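SAM-dependent methyltransferase (Thiobacillus denitrificans, PDB 5EPE) probably transfers methyl groups from S-adenosyl-L-methionine to an acceptor substrate, and binds the product S-adenosyl-L-homocysteine. Local coordinates at residues L28-R33 and R56-V61. Sequence-based numbering, arbitrary orientation.
Sequences LGAALR and RDHGIV
His58, the last residue of helix 49-58, lays its imidazole against the backbone of Gly29 and Ala30 near the end of helix 22-31, joining two helices of the Rossmann-like methyltransferase fold. About 97 Å² is buried in total, over half of it on His58. The CA atoms of Gly29 and His58 are 7.7 Å apart, a spacing bridged by one side chain reaching mainly for backbone atoms. With CG anti to its own carbonyl carbon and beside the backbone N (chi1 -61°), the ring extends toward helix 22-31 and places His58 NE2 3.6 Å from Gly29 C. One ring face receives Gly29 O, which stands 3.8 Å above the plane and is displaced toward the rim. Ala30 N approaches the ring obliquely, 3.7 Å from His58 NE2; no hydrogen bond crosses the contact, so the evidence points to van der Waals packing. Gly29 matters sterically: a CB built there would sit only 3.1 Å from His58 NE2, too tight for the ring's present position. Replacing His58 with an alanine would probably open a gap beside Gly29 and Ala30, since the imidazole supplies every close approach between the segments. Leu34 also touches His58, while Leu28 and Leu32 pack on Trp54 of helix 49-58. Both helices stop close by: Gly59 turns out of helical geometry with positive phi, and Arg33 ends its helix in a Schellman motif and hydrogen-bonds Ala198 and Thr202 of the second subunit. At the exposed margin, Ala30 CB meets the ring more loosely, 4.4 Å from His58 CE1.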
# COMPACT_ATOMS: atom_id res chain seq x y z
N LEU A 28 31.76 8.41 -23.93
CA LEU A 28 30.91 8.91 -24.98
C LEU A 28 31.72 9.04 -26.29
O LEU A 28 31.22 8.64 -27.34
CB LEU A 28 30.25 10.23 -24.62
CG LEU A 28 29.39 10.91 -25.70
CD1 LEU A 28 28.19 10.08 -26.13
CD2 LEU A 28 28.97 12.26 -25.20
N GLY A 29 32.90 9.64 -26.22
CA GLY A 29 33.77 9.75 -27.42
C GLY A 29 34.01 8.42 -28.11
O GLY A 29 33.89 8.29 -29.32
N ALA A 30 34.31 7.39 -27.32
CA ALA A 30 34.56 6.05 -27.87
C ALA A 30 33.29 5.38 -28.34
O ALA A 30 33.30 4.68 -29.35
CB ALA A 30 35.23 5.16 -26.83
N ALA A 31 32.18 5.62 -27.66
CA ALA A 31 30.92 5.06 -28.08
C ALA A 31 30.50 5.55 -29.45
O ALA A 31 29.83 4.82 -30.20
CB ALA A 31 29.85 5.37 -27.06
N LEU A 32 30.90 6.77 -29.80
CA LEU A 32 30.51 7.35 -31.07
C LEU A 32 31.42 6.86 -32.19
O LEU A 32 31.14 7.17 -33.34
CB LEU A 32 30.53 8.89 -31.00
CG LEU A 32 29.53 9.49 -30.03
CD1 LEU A 32 29.68 10.99 -30.04
CD2 LEU A 32 28.12 9.16 -30.41
N ARG A 33 32.50 6.15 -31.83
CA ARG A 33 33.45 5.57 -32.80
C ARG A 33 33.98 6.66 -33.69
O ARG A 33 33.92 6.58 -34.89
CB ARG A 33 32.76 4.44 -33.64
CG ARG A 33 32.15 3.40 -32.71
CD ARG A 33 31.43 2.31 -33.46
NE ARG A 33 30.58 1.62 -32.50
CZ ARG A 33 29.64 0.73 -32.79
NH1 ARG A 33 28.91 0.24 -31.77
NH2 ARG A 33 29.47 0.30 -34.07
N ARG A 56 42.21 15.39 -28.76
CA ARG A 56 43.38 14.72 -28.20
C ARG A 56 43.26 13.22 -28.37
O ARG A 56 44.21 12.56 -28.73
CB ARG A 56 43.45 15.01 -26.69
CG ARG A 56 44.68 14.43 -25.98
CD ARG A 56 44.58 14.60 -24.48
NE ARG A 56 43.44 13.82 -23.97
CZ ARG A 56 42.82 14.01 -22.80
NH1 ARG A 56 43.23 14.96 -21.98
NH2 ARG A 56 41.77 13.26 -22.46
N ASP A 57 42.10 12.67 -28.05
CA ASP A 57 41.99 11.22 -27.97
C ASP A 57 41.58 10.55 -29.30
O ASP A 57 41.91 9.38 -29.51
CB ASP A 57 41.02 10.85 -26.84
CG ASP A 57 41.58 11.18 -25.47
OD1 ASP A 57 42.82 11.31 -25.36
OD2 ASP A 57 40.81 11.32 -24.50
N HIS A 58 40.84 11.25 -30.15
CA HIS A 58 40.30 10.66 -31.38
C HIS A 58 40.73 11.36 -32.65
O HIS A 58 40.43 10.86 -33.72
CB HIS A 58 38.79 10.60 -31.33
CG HIS A 58 38.29 9.75 -30.21
ND1 HIS A 58 38.33 8.38 -30.26
CD2 HIS A 58 37.83 10.07 -28.98
CE1 HIS A 58 37.90 7.89 -29.11
NE2 HIS A 58 37.59 8.90 -28.32
N GLY A 59 41.42 12.49 -32.54
CA GLY A 59 41.89 13.21 -33.71
C GLY A 59 40.78 13.95 -34.45
O GLY A 59 40.95 14.32 -35.61
N ILE A 60 39.65 14.24 -33.79
CA ILE A 60 38.58 15.04 -34.43
C ILE A 60 38.97 16.50 -34.58
O ILE A 60 39.96 16.96 -33.97
CB ILE A 60 37.22 14.93 -33.73
CG1 ILE A 60 37.22 15.52 -32.31
CG2 ILE A 60 36.80 13.46 -33.69
CD1 ILE A 60 36.99 17.03 -32.24
N VAL A 61 38.23 17.19 -35.44
CA VAL A 61 38.33 18.64 -35.56
C VAL A 61 36.95 19.23 -35.34
O VAL A 61 35.94 18.54 -35.49
CB VAL A 61 38.88 19.12 -36.92
CG1 VAL A 61 40.25 18.48 -37.20
CG2 VAL A 61 37.93 18.83 -38.09